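Local coordinates for protein Non-ribosomal peptide synthetase (Streptomyces halstedii, PDB 3WV4) that belongs to the ANL superfamily of AMP-binding enzymes and forms an N-terminal domain of a non-ribosomal peptide synthetase, at residues Trp245-Tyr250 with Glu344-Ser349; Ile271-Ser276 with Ser293-Leu298; Ile287-Ala292 with Phe312-Ala317; Gln335-Tyr340 with Ile348-Pro353. All blocks are in the same frame, centred on the assembly; numbering follows the deposited sequence.

Interaction 1: Trp245-Tyr250 with Glu344-Ser349; sequences WDFGLY and ECKRIS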
loop_
_atom_site.group_PDB
_atom_site.type_symbol
_atom_site.label_atom_id
_atom_site.label_comp_id
_atom_site.label_asym_id
_atom_site.label_seq_id
_atom_site.Cartn_x
_atom_site.Cartn_y
_atom_site.Cartn_z
ATOM N N TRP A 245 1.262 4.163 4.454
ATOM C CA TRP A 245 1.889 4.551 3.219
ATOM C C TRP A 245 1.415 3.462 2.217
ATOM O O TRP A 245 1.222 2.294 2.575
ATOM C CB TRP A 245 3.406 4.587 3.489
ATOM C CG TRP A 245 4.345 4.664 2.307
ATOM C CD1 TRP A 245 4.050 5.033 1.016
ATOM C CD2 TRP A 245 5.761 4.411 2.331
ATOM N NE1 TRP A 245 5.182 4.986 0.235
ATOM C CE2 TRP A 245 6.247 4.617 1.008
ATOM C CE3 TRP A 245 6.662 4.034 3.336
ATOM C CZ2 TRP A 245 7.594 4.456 0.660
ATOM C CZ3 TRP A 245 7.999 3.868 2.996
ATOM C CH2 TRP A 245 8.452 4.085 1.658
ATOM N N ASP A 246 1.098 3.854 1.004
ATOM C CA ASP A 246 0.585 2.899 0.051
ATOM C C ASP A 246 1.564 1.706 -0.190
ATOM O O ASP A 246 1.157 0.613 -0.609
ATOM C CB ASP A 246 0.132 3.601 -1.251
ATOM C CG ASP A 246 1.259 4.208 -2.053
ATOM O OD1 ASP A 246 2.429 4.159 -1.604
ATOM O OD2 ASP A 246 0.954 4.747 -3.160
ATOM N N PHE A 247 2.834 1.892 0.140
ATOM C CA PHE A 247 3.804 0.828 -0.022
ATOM C C PHE A 247 3.424 -0.317 0.903
ATOM O O PHE A 247 3.155 -1.412 0.441
ATOM C CB PHE A 247 5.246 1.347 0.218
ATOM C CG PHE A 247 6.336 0.408 -0.258
ATOM C CD1 PHE A 247 6.064 -0.666 -1.137
ATOM C CD2 PHE A 247 7.653 0.600 0.141
ATOM C CE1 PHE A 247 7.069 -1.507 -1.569
ATOM C CE2 PHE A 247 8.667 -0.236 -0.321
ATOM C CZ PHE A 247 8.376 -1.287 -1.151
ATOM N N GLY A 248 3.310 -0.045 2.194
ATOM C CA GLY A 248 2.877 -1.073 3.145
ATOM C C GLY A 248 1.435 -1.535 2.960
ATOM O O GLY A 248 1.114 -2.706 3.153
ATOM N N LEU A 249 0.562 -0.626 2.600
ATOM C CA LEU A 249 -0.828 -0.990 2.378
ATOM C C LEU A 249 -0.994 -2.132 1.362
ATOM O O LEU A 249 -1.815 -3.022 1.542
ATOM C CB LEU A 249 -1.613 0.244 1.896
ATOM C CG LEU A 249 -3.059 0.578 2.330
ATOM C CD1 LEU A 249 -3.987 0.925 1.173
ATOM C CD2 LEU A 249 -3.695 -0.437 3.263
ATOM N N TYR A 250 -0.219 -2.065 0.288
ATOM C CA TYR A 250 -0.319 -3.035 -0.783
ATOM C C TYR A 250 0.372 -4.309 -0.436
ATOM O O TYR A 250 0.156 -5.350 -1.077
ATOM C CB TYR A 250 0.217 -2.497 -2.103
ATOM C CG TYR A 250 -0.807 -1.697 -2.854
ATOM C CD1 TYR A 250 -1.452 -2.211 -3.936
ATOM C CD2 TYR A 250 -1.132 -0.426 -2.430
ATOM C CE1 TYR A 250 -2.368 -1.448 -4.634
ATOM C CE2 TYR A 250 -2.050 0.352 -3.090
ATOM C CZ TYR A 250 -2.682 -0.156 -4.195
ATOM O OH TYR A 250 -3.606 0.603 -4.860
ATOM N N GLU A 344 -0.473 8.352 -7.755
ATOM C CA GLU A 344 -1.566 8.604 -8.690
ATOM C C GLU A 344 -2.041 7.382 -9.477
ATOM O O GLU A 344 -3.215 7.326 -9.953
ATOM C CB GLU A 344 -1.149 9.739 -9.654
ATOM C CG GLU A 344 -1.185 11.147 -9.071
ATOM C CD GLU A 344 0.020 11.526 -8.190
ATOM O OE1 GLU A 344 0.858 10.684 -7.780
ATOM O OE2 GLU A 344 0.089 12.710 -7.835
ATOM N N CYS A 345 -1.203 6.353 -9.560
ATOM C CA CYS A 345 -1.656 5.063 -10.132
ATOM C C CYS A 345 -1.058 3.815 -9.446
ATOM O O CYS A 345 -0.956 2.743 -10.022
ATOM C CB CYS A 345 -1.296 5.067 -11.609
ATOM S SG CYS A 345 0.435 5.036 -11.973
ATOM N N LYS A 346 -0.643 3.980 -8.206
ATOM C CA LYS A 346 0.110 3.014 -7.406
ATOM C C LYS A 346 1.475 2.718 -7.927
ATOM O O LYS A 346 2.457 2.907 -7.188
ATOM C CB LYS A 346 -0.666 1.732 -7.168
ATOM C CG LYS A 346 0.085 0.689 -6.390
ATOM C CD LYS A 346 0.885 1.135 -5.170
ATOM C CE LYS A 346 1.630 -0.069 -4.552
ATOM N NZ LYS A 346 2.385 0.185 -3.274
ATOM N N ARG A 347 1.573 2.183 -9.149
ATOM C CA ARG A 347 2.851 1.773 -9.678
ATOM C C ARG A 347 2.852 1.802 -11.190
ATOM O O ARG A 347 1.804 1.619 -11.843
ATOM C CB ARG A 347 3.273 0.410 -9.094
ATOM C CG ARG A 347 4.696 0.073 -9.374
ATOM C CD ARG A 347 5.297 -0.994 -8.474
ATOM N NE ARG A 347 5.418 -0.506 -7.112
ATOM C CZ ARG A 347 5.152 -1.230 -6.029
ATOM N NH1 ARG A 347 4.816 -2.528 -6.148
ATOM N NH2 ARG A 347 5.317 -0.708 -4.824
ATOM N N ILE A 348 4.006 2.042 -11.750
ATOM C CA ILE A 348 4.103 2.245 -13.190
ATOM C C ILE A 348 4.820 1.129 -13.900
ATOM O O ILE A 348 4.347 0.663 -14.965
ATOM C CB ILE A 348 4.820 3.569 -13.504
ATOM C CG1 ILE A 348 3.839 4.639 -13.044
ATOM C CG2 ILE A 348 5.133 3.680 -14.991
ATOM C CD1 ILE A 348 4.278 6.079 -12.968
ATOM N N SER A 349 5.977 0.760 -13.379
ATOM C CA SER A 349 6.806 -0.220 -14.031
ATOM C C SER A 349 7.468 -1.071 -12.994
ATOM O O SER A 349 7.709 -0.618 -11.830
ATOM C CB SER A 349 7.891 0.430 -14.884
ATOM O OG SER A 349 8.863 1.100 -14.036
HETATM O O HOH W 1 2.977 4.624 -5.101
HETATM O O HOH W 2 4.059 2.406 -3.981
#
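Lys346 lies lengthwise over one face of the Tyr250 ring, the two side chains running past each other in opposite directions. Its CG sits by Tyr250 CZ and its CE by Tyr250 CG, so the chain follows the ring from hydroxyl end to root; CE stands 3.6 Å from the ring centroid, 22° off the normal, a CH-pi contact. With CG anti to the backbone N (chi1 178°) and one bend at chi2, the rest of the lysine is extended and carries its ammonium to the start of helix 246-258. There NZ gives a hydrogen bond of 3.0 Å to Asp246 O. It arrives well above the carbonyl plane, while Tyr250 N takes the same oxygen from the opposite face. Arg347 NH2 approaches the Phe247 ring, 3.8 Å from Phe247 CD1, with guanidinium and ring planes 88° apart. Ile225 of helix 215-229 touches both Lys346 and Arg347. One water links Asp246 OD2 to Lys346 O, and a second accepts from Lys346 NZ. Asp246 OD1 and Lys346 NZ are 4.3 Å apart, too far for a salt bridge. The buried ammonium is thus held by a carbonyl and a water, its methylenes resting on the tyrosine, with the aspartate probably adding longer-range electrostatic stabilisation.

Interaction 2: Ile271-Ser276 with Ser293-Leu298; sequences IALVKS and SMLTTL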
loop_
_atom_site.group_PDB
_atom_site.type_symbol
_atom_site.label_atom_id
_atom_site.label_comp_id
_atom_site.label_asym_id
_atom_site.label_seq_id
_atom_site.Cartn_x
_atom_site.Cartn_y
_atom_site.Cartn_z
ATOM N N ILE A 271 17.847 -2.583 14.647
ATOM C CA ILE A 271 19.171 -3.107 14.992
ATOM C C ILE A 271 19.265 -4.640 15.034
ATOM O O ILE A 271 20.230 -5.194 14.518
ATOM C CB ILE A 271 19.740 -2.461 16.302
ATOM C CG1 ILE A 271 20.596 -3.449 17.156
ATOM C CG2 ILE A 271 18.621 -1.818 17.151
ATOM C CD1 ILE A 271 22.013 -3.681 16.650
ATOM N N ALA A 272 18.280 -5.324 15.636
ATOM C CA ALA A 272 18.196 -6.808 15.593
ATOM C C ALA A 272 17.488 -7.300 14.328
ATOM O O ALA A 272 17.031 -8.441 14.218
ATOM C CB ALA A 272 17.493 -7.338 16.822
ATOM N N LEU A 273 17.424 -6.408 13.355
ATOM C CA LEU A 273 16.838 -6.691 12.086
ATOM C C LEU A 273 17.164 -8.065 11.504
ATOM O O LEU A 273 16.248 -8.773 11.088
ATOM C CB LEU A 273 17.250 -5.607 11.114
ATOM C CG LEU A 273 16.480 -5.635 9.810
ATOM C CD1 LEU A 273 14.978 -5.532 10.064
ATOM C CD2 LEU A 273 16.978 -4.506 8.929
ATOM N N VAL A 274 18.449 -8.446 11.472
ATOM C CA VAL A 274 18.845 -9.689 10.788
ATOM C C VAL A 274 18.277 -10.948 11.467
ATOM O O VAL A 274 17.825 -11.898 10.804
ATOM C CB VAL A 274 20.367 -9.849 10.686
ATOM C CG1 VAL A 274 20.717 -11.165 9.989
ATOM C CG2 VAL A 274 20.979 -8.666 9.931
ATOM N N LYS A 275 18.307 -10.925 12.781
ATOM C CA LYS A 275 17.728 -11.962 13.593
ATOM C C LYS A 275 16.216 -12.062 13.362
ATOM O O LYS A 275 15.690 -13.132 13.027
ATOM C CB LYS A 275 18.019 -11.650 15.060
ATOM C CG LYS A 275 17.730 -12.780 16.028
ATOM C CD LYS A 275 17.796 -12.258 17.453
ATOM C CE LYS A 275 17.859 -13.394 18.437
ATOM N NZ LYS A 275 17.910 -12.890 19.840
ATOM N N SER A 276 15.519 -10.947 13.512
ATOM C CA SER A 276 14.088 -10.917 13.224
ATOM C C SER A 276 13.771 -11.566 11.865
ATOM O O SER A 276 12.830 -12.342 11.744
ATOM C CB SER A 276 13.574 -9.478 13.257
ATOM O OG SER A 276 14.356 -8.702 14.147
ATOM N N SER A 293 20.821 -0.384 3.010
ATOM C CA SER A 293 22.185 -0.112 3.512
ATOM C C SER A 293 22.327 -0.551 4.957
ATOM O O SER A 293 23.294 -1.201 5.312
ATOM C CB SER A 293 22.521 1.373 3.491
ATOM O OG SER A 293 21.970 1.981 2.370
ATOM N N MET A 294 21.352 -0.223 5.772
ATOM C CA MET A 294 21.347 -0.675 7.165
ATOM C C MET A 294 21.427 -2.212 7.223
ATOM O O MET A 294 22.187 -2.765 8.029
ATOM C CB MET A 294 20.088 -0.198 7.872
ATOM C CG MET A 294 20.120 -0.202 9.401
ATOM S SD MET A 294 18.470 -0.146 10.198
ATOM C CE MET A 294 17.575 1.089 9.226
ATOM N N LEU A 295 20.637 -2.891 6.381
ATOM C CA LEU A 295 20.663 -4.347 6.334
ATOM C C LEU A 295 22.032 -4.941 5.907
ATOM O O LEU A 295 22.476 -5.940 6.444
ATOM C CB LEU A 295 19.553 -4.898 5.413
ATOM C CG LEU A 295 19.350 -6.450 5.394
ATOM C CD1 LEU A 295 19.449 -7.091 6.771
ATOM C CD2 LEU A 295 18.059 -6.941 4.736
ATOM N N THR A 296 22.687 -4.337 4.938
ATOM C CA THR A 296 23.990 -4.834 4.484
ATOM C C THR A 296 25.097 -4.574 5.546
ATOM O O THR A 296 25.951 -5.428 5.785
ATOM C CB THR A 296 24.370 -4.163 3.177
ATOM O OG1 THR A 296 24.303 -2.748 3.353
ATOM C CG2 THR A 296 23.388 -4.589 2.045
ATOM N N THR A 297 25.038 -3.406 6.182
ATOM C CA THR A 297 25.855 -3.041 7.344
ATOM C C THR A 297 25.664 -4.047 8.524
ATOM O O THR A 297 26.657 -4.572 9.061
ATOM C CB THR A 297 25.506 -1.588 7.735
ATOM O OG1 THR A 297 25.860 -0.731 6.642
ATOM C CG2 THR A 297 26.211 -1.121 8.995
ATOM N N LEU A 298 24.401 -4.366 8.850
ATOM C CA LEU A 298 24.091 -5.307 9.947
ATOM C C LEU A 298 24.505 -6.763 9.679
ATOM O O LEU A 298 24.796 -7.529 10.613
ATOM C CB LEU A 298 22.602 -5.305 10.319
ATOM C CG LEU A 298 21.949 -4.222 11.163
ATOM C CD1 LEU A 298 22.611 -2.874 11.042
ATOM C CD2 LEU A 298 20.464 -4.110 10.825
#
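Leu298 and Val274 meet flank to flank, with Val274 CG2 3.8 Å from Leu298 CB and the two side chains running antiparallel past one another. The same methyl also touches Leu295 CD1 at 3.8 Å, so it rests against two leucines one turn apart on helix 289-300. Placing CG2 beside the backbone N, with CG1 anti to it (chi1 179°), lets one branch serve both. Leu273 adds the second half of the first shell: its CB packs 3.6 Å from Leu298 CD2, while its CD2 approaches Leu295 CD1 at 4.2 Å, each time with the side chains crossing at about a right angle. Further out, the backbone is fixed by the first turn of helix 273-280, where Ala272 is the N-cap residue and its carbonyl oxygen receives both Ser276 N and Ser276 OG. On the other helix, Ser293 O accepts from Thr297 N and from the hydroxyls of Thr296 and Thr297. Phe238 of strand 236-239 and Leu291 also touch Leu273, extending the apolar cluster. No hydrogen bond spans the two segments; cohesion therefore rests on branched aliphatic groups fitting together, while the hydroxyl groups are spent inside their own helices.

Interaction 3: Ile287-Ala292 with Phe312-Ala317; sequences IVPSLA and FTNSAA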
loop_
_atom_site.group_PDB
_atom_site.type_symbol
_atom_site.label_atom_id
_atom_site.label_comp_id
_atom_site.label_asym_id
_atom_site.label_seq_id
_atom_site.Cartn_x
_atom_site.Cartn_y
_atom_site.Cartn_z
ATOM N N ILE A 287 11.847 -2.956 0.537
ATOM C CA ILE A 287 12.868 -2.074 1.091
ATOM C C ILE A 287 12.863 -0.695 0.422
ATOM O O ILE A 287 12.217 -0.477 -0.609
ATOM C CB ILE A 287 14.298 -2.650 0.866
ATOM C CG1 ILE A 287 14.524 -2.878 -0.632
ATOM C CG2 ILE A 287 14.493 -3.942 1.641
ATOM C CD1 ILE A 287 15.980 -3.043 -0.996
ATOM N N VAL A 288 13.665 0.181 1.018
ATOM C CA VAL A 288 13.994 1.511 0.547
ATOM C C VAL A 288 15.525 1.627 0.709
ATOM O O VAL A 288 16.113 0.885 1.516
ATOM C CB VAL A 288 13.201 2.503 1.442
ATOM C CG1 VAL A 288 13.711 3.920 1.360
ATOM C CG2 VAL A 288 11.728 2.456 1.117
ATOM N N PRO A 289 16.207 2.490 -0.100
ATOM C CA PRO A 289 17.677 2.521 0.004
ATOM C C PRO A 289 18.212 2.548 1.438
ATOM O O PRO A 289 19.161 1.795 1.763
ATOM C CB PRO A 289 18.044 3.783 -0.755
ATOM C CG PRO A 289 17.025 3.806 -1.859
ATOM C CD PRO A 289 15.743 3.349 -1.203
ATOM N N SER A 290 17.593 3.381 2.279
ATOM C CA SER A 290 18.085 3.572 3.627
ATOM C C SER A 290 17.986 2.260 4.408
ATOM O O SER A 290 18.971 1.826 4.980
ATOM C CB SER A 290 17.419 4.748 4.331
ATOM O OG SER A 290 16.097 4.398 4.721
ATOM N N LEU A 291 16.845 1.589 4.359
ATOM C CA LEU A 291 16.723 0.253 4.958
ATOM C C LEU A 291 17.669 -0.818 4.367
ATOM O O LEU A 291 18.181 -1.681 5.089
ATOM C CB LEU A 291 15.278 -0.236 4.850
ATOM C CG LEU A 291 14.909 -1.517 5.595
ATOM C CD1 LEU A 291 15.357 -1.475 7.039
ATOM C CD2 LEU A 291 13.393 -1.769 5.524
ATOM N N ALA A 292 17.886 -0.793 3.059
ATOM C CA ALA A 292 18.818 -1.762 2.448
ATOM C C ALA A 292 20.297 -1.620 2.960
ATOM O O ALA A 292 20.942 -2.630 3.286
ATOM C CB ALA A 292 18.760 -1.631 0.957
ATOM N N PHE A 312 13.896 -8.893 -2.533
ATOM C CA PHE A 312 13.811 -7.546 -2.072
ATOM C C PHE A 312 13.157 -6.709 -3.163
ATOM O O PHE A 312 13.580 -6.784 -4.332
ATOM C CB PHE A 312 15.193 -6.947 -1.853
ATOM C CG PHE A 312 15.966 -7.635 -0.801
ATOM C CD1 PHE A 312 15.722 -7.378 0.538
ATOM C CD2 PHE A 312 16.939 -8.583 -1.141
ATOM C CE1 PHE A 312 16.435 -8.040 1.529
ATOM C CE2 PHE A 312 17.649 -9.262 -0.140
ATOM C CZ PHE A 312 17.386 -8.990 1.208
ATOM N N THR A 313 12.173 -5.903 -2.781
ATOM C CA THR A 313 11.519 -5.051 -3.731
ATOM C C THR A 313 11.695 -3.584 -3.301
ATOM O O THR A 313 11.370 -3.209 -2.190
ATOM C CB THR A 313 10.042 -5.417 -3.921
ATOM O OG1 THR A 313 9.304 -5.233 -2.735
ATOM C CG2 THR A 313 9.926 -6.833 -4.245
ATOM N N ASN A 314 12.156 -2.777 -4.236
ATOM C CA ASN A 314 12.497 -1.425 -3.960
ATOM C C ASN A 314 11.607 -0.546 -4.796
ATOM O O ASN A 314 11.599 -0.639 -6.038
ATOM C CB ASN A 314 13.958 -1.145 -4.292
ATOM C CG ASN A 314 14.378 0.264 -3.877
ATOM O OD1 ASN A 314 14.403 0.582 -2.693
ATOM N ND2 ASN A 314 14.718 1.086 -4.830
ATOM N N SER A 315 10.830 0.281 -4.095
ATOM C CA SER A 315 10.148 1.398 -4.716
ATOM C C SER A 315 10.872 2.627 -4.128
ATOM O O SER A 315 12.075 2.567 -3.829
ATOM C CB SER A 315 8.594 1.334 -4.492
ATOM O OG SER A 315 8.203 1.000 -3.163
ATOM N N ALA A 316 10.178 3.740 -3.983
ATOM C CA ALA A 316 10.765 4.907 -3.327
ATOM C C ALA A 316 11.869 5.603 -4.137
ATOM O O ALA A 316 11.680 6.766 -4.488
ATOM C CB ALA A 316 11.272 4.566 -1.922
ATOM N N ALA A 317 13.000 4.943 -4.416
ATOM C CA ALA A 317 14.178 5.627 -5.033
ATOM C C ALA A 317 15.299 4.702 -5.459
ATOM O O ALA A 317 15.445 3.635 -4.936
ATOM C CB ALA A 317 14.749 6.670 -4.077
#
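Ile287 N donates a nearly straight hydrogen bond to Thr313 O (2.8 Å, 174°), joining the chain that leaves strand 284-287 to the parallel strand 311-314. A CA-H...O contact follows it, Asn314 CA lying 3.5 Å from Ile287 O. The side chains then divide among several neighbours. On Ile287, the CG2 branch reaches Phe312 CD1 at 3.8 Å, meeting the ring obliquely. Its CG1 lies between the backbone N and the carbonyl carbon (chi1 57°), which brings that branch alongside Thr313 O. Asn314 holds its CG anti to the backbone N and sends the amide toward the start of the helix. Its OD1 lies 3.4 Å from Pro289 CD and touches Val288 CA as well, the proline and asparagine side chains crossing at about a right angle. The other end of the amide is anchored within its own segment: Asn314 ND2 donates to Ala317 O at 2.7 Å, with that oxygen in the amide plane. This bond fixes the rotation of the amide and also closes the bend after the strand, where Pro289 CG packs 3.5 Å from Ala317 O. At the more exposed margin, Val288 CG2 meets Ala316 CB at 3.7 Å, less certainly because Ala316 is poorly ordered. Val288 is the N-cap residue of helix 289-300. The contact joins the end of strand 284-287, the helix start and strand 311-314 of one beta-alpha-beta unit. Strand 335-340 pairs with strand 311-314, and helix 321-330 brings Leu327 against Phe312 and Thr323 against Ala292.

Interaction 4: Gln335-Tyr340 with Ile348-Pro353; sequences QVVRMY and ISIMPP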
loop_
_atom_site.group_PDB
_atom_site.type_symbol
_atom_site.label_atom_id
_atom_site.label_comp_id
_atom_site.label_asym_id
_atom_site.label_seq_id
_atom_site.Cartn_x
_atom_site.Cartn_y
_atom_site.Cartn_z
ATOM N N GLN A 335 16.448 -12.092 -5.079
ATOM C CA GLN A 335 16.405 -11.220 -6.268
ATOM C C GLN A 335 16.139 -9.799 -5.841
ATOM O O GLN A 335 15.462 -9.592 -4.851
ATOM C CB GLN A 335 15.294 -11.694 -7.206
ATOM C CG GLN A 335 15.638 -13.060 -7.772
ATOM C CD GLN A 335 14.500 -13.709 -8.513
ATOM O OE1 GLN A 335 13.382 -13.902 -7.978
ATOM N NE2 GLN A 335 14.796 -14.168 -9.693
ATOM N N VAL A 336 16.749 -8.832 -6.511
ATOM C CA VAL A 336 16.666 -7.429 -6.129
ATOM C C VAL A 336 15.972 -6.688 -7.235
ATOM O O VAL A 336 16.479 -6.563 -8.360
ATOM C CB VAL A 336 18.049 -6.847 -5.923
ATOM C CG1 VAL A 336 17.937 -5.355 -5.628
ATOM C CG2 VAL A 336 18.771 -7.570 -4.818
ATOM N N VAL A 337 14.741 -6.311 -6.963
ATOM C CA VAL A 337 13.775 -5.982 -7.991
ATOM C C VAL A 337 13.512 -4.489 -8.046
ATOM O O VAL A 337 13.109 -3.923 -7.033
ATOM C CB VAL A 337 12.455 -6.720 -7.739
ATOM C CG1 VAL A 337 11.428 -6.288 -8.745
ATOM C CG2 VAL A 337 12.693 -8.239 -7.762
ATOM N N ARG A 338 13.751 -3.875 -9.216
ATOM C CA ARG A 338 13.525 -2.466 -9.343
ATOM C C ARG A 338 12.121 -2.182 -9.764
ATOM O O ARG A 338 11.533 -2.923 -10.561
ATOM C CB ARG A 338 14.530 -1.827 -10.311
ATOM C CG ARG A 338 16.011 -1.812 -9.826
ATOM C CD ARG A 338 16.924 -2.734 -10.680
ATOM N NE ARG A 338 16.984 -2.359 -12.072
ATOM C CZ ARG A 338 17.339 -3.123 -13.108
ATOM N NH1 ARG A 338 17.620 -4.411 -13.020
ATOM N NH2 ARG A 338 17.407 -2.545 -14.299
ATOM N N MET A 339 11.578 -1.077 -9.263
ATOM C CA MET A 339 10.206 -0.669 -9.547
ATOM C C MET A 339 10.146 0.846 -9.616
ATOM O O MET A 339 10.963 1.507 -9.030
ATOM C CB MET A 339 9.268 -1.152 -8.427
ATOM C CG MET A 339 9.494 -2.630 -8.102
ATOM S SD MET A 339 8.215 -3.369 -7.134
ATOM C CE MET A 339 8.477 -2.461 -5.636
ATOM N N TYR A 340 9.160 1.371 -10.319
ATOM C CA TYR A 340 8.931 2.811 -10.351
ATOM C C TYR A 340 7.457 3.034 -10.346
ATOM O O TYR A 340 6.684 2.257 -10.946
ATOM C CB TYR A 340 9.593 3.420 -11.594
ATOM C CG TYR A 340 8.964 4.685 -12.063
ATOM C CD1 TYR A 340 9.099 5.897 -11.300
ATOM C CD2 TYR A 340 8.282 4.747 -13.279
ATOM C CE1 TYR A 340 8.542 7.079 -11.765
ATOM C CE2 TYR A 340 7.698 5.927 -13.725
ATOM C CZ TYR A 340 7.855 7.101 -12.975
ATOM O OH TYR A 340 7.249 8.276 -13.416
ATOM N N ILE A 348 4.006 2.042 -11.750
ATOM C CA ILE A 348 4.103 2.245 -13.190
ATOM C C ILE A 348 4.820 1.129 -13.900
ATOM O O ILE A 348 4.347 0.663 -14.965
ATOM C CB ILE A 348 4.820 3.569 -13.504
ATOM C CG1 ILE A 348 3.839 4.639 -13.044
ATOM C CG2 ILE A 348 5.133 3.680 -14.991
ATOM C CD1 ILE A 348 4.278 6.079 -12.968
ATOM N N SER A 349 5.977 0.760 -13.379
ATOM C CA SER A 349 6.806 -0.220 -14.031
ATOM C C SER A 349 7.468 -1.071 -12.994
ATOM O O SER A 349 7.709 -0.618 -11.830
ATOM C CB SER A 349 7.891 0.430 -14.884
ATOM O OG SER A 349 8.863 1.100 -14.036
ATOM N N ILE A 350 7.729 -2.310 -13.392
ATOM C CA ILE A 350 8.491 -3.266 -12.597
ATOM C C ILE A 350 9.442 -4.031 -13.507
ATOM O O ILE A 350 9.076 -4.383 -14.586
ATOM C CB ILE A 350 7.565 -4.295 -11.872
ATOM C CG1 ILE A 350 6.636 -3.591 -10.927
ATOM C CG2 ILE A 350 8.411 -5.341 -11.152
ATOM C CD1 ILE A 350 5.687 -4.567 -10.201
ATOM N N MET A 351 10.688 -4.180 -13.082
ATOM C CA MET A 351 11.633 -4.983 -13.771
ATOM C C MET A 351 11.368 -6.395 -13.349
ATOM O O MET A 351 11.430 -6.737 -12.167
ATOM C CB MET A 351 13.056 -4.666 -13.382
ATOM C CG MET A 351 14.079 -5.361 -14.269
ATOM S SD MET A 351 13.908 -4.908 -16.058
ATOM C CE MET A 351 15.037 -3.598 -16.255
ATOM N N PRO A 352 11.124 -7.257 -14.325
ATOM C CA PRO A 352 10.860 -8.628 -13.910
ATOM C C PRO A 352 12.042 -9.259 -13.168
ATOM O O PRO A 352 13.162 -9.120 -13.633
ATOM C CB PRO A 352 10.621 -9.351 -15.248
ATOM C CG PRO A 352 10.045 -8.324 -16.139
ATOM C CD PRO A 352 10.710 -7.002 -15.726
ATOM N N PRO A 353 11.773 -10.019 -12.074
ATOM C CA PRO A 353 12.815 -10.628 -11.242
ATOM C C PRO A 353 13.854 -11.375 -12.007
ATOM O O PRO A 353 15.070 -11.230 -11.708
ATOM C CB PRO A 353 12.027 -11.558 -10.327
ATOM C CG PRO A 353 10.815 -10.804 -10.072
ATOM C CD PRO A 353 10.471 -10.087 -11.396
HETATM O O HOH W 3 17.383 -13.397 -10.715
#
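A beta hairpin with a classic bulge brings strand 335-340 against strand 349-350, antiparallel, within the large mixed sheet of this AMP-binding domain. At the bulge Ile348 and Ser349 both face Tyr340, whose carbonyl oxygen takes two backbone N-H groups: Ile348 N at 2.8 Å, in the carbonyl plane on a lone pair, and Ser349 N at 2.9 Å. Tyr340 N returns a bond to Ser349 O, completing a hydrogen-bonded pair. Met339 and Ile350 form the next, non-hydrogen-bonded pair, and their side chains run alongside each other on the same face, where helix 215-229 packs on Ile350. Past the regular strand, Met351 N still bonds Arg338 O, almost straight at 176°. Ile348 lies alongside the tyrosine; its CD1 comes 3.5 Å from Tyr340 CE2. Ser349, on the same face of the sheet as Tyr340, has its OG at the ring edge, in plane. The polar tips have outside partners: Tyr340 OH bonds Asp427, Ser349 OG bonds Val363 O, and Arg338 NH2 bonds Ser362 O. Arg338, bent at chi2 and chi3, keeps company with Met351, whose CG sits above the guanidinium, nearer its rim than its centre. Toward the open end of the hairpin, Val337 CG2 packs 3.9 Å from Pro353 CG. There the Gln335 side chain crosses Pro353 at about a right angle, its OE1 3.6 Å from Pro353 CB, and a water accepts from Gln335 NE2 at 2.9 Å.

In the fold
The four contacts form a connected set. Interactions 3 and 4 share one sheet, since strands 311-314 and 335-340 are neighbours in it; interaction 1 ends on the stretch that opens the second strand of interaction 4, and its Phe247 packs against Ser315 of interaction 3. Interaction 2 touches only interaction 3, through helix 289-300; its centre is about 23 Å from that of the chain, against about 5 Å for interaction 1, yet it is buried, as are interactions 1 and 4. Chemistry varies accordingly: a lysine with methylenes on an aromatic face and its ammonium on a carbonyl, backbone bonds plus side-chain packing in the hairpin, mixed bonding at the partly buried interaction 3, and aliphatic packing in interaction 2.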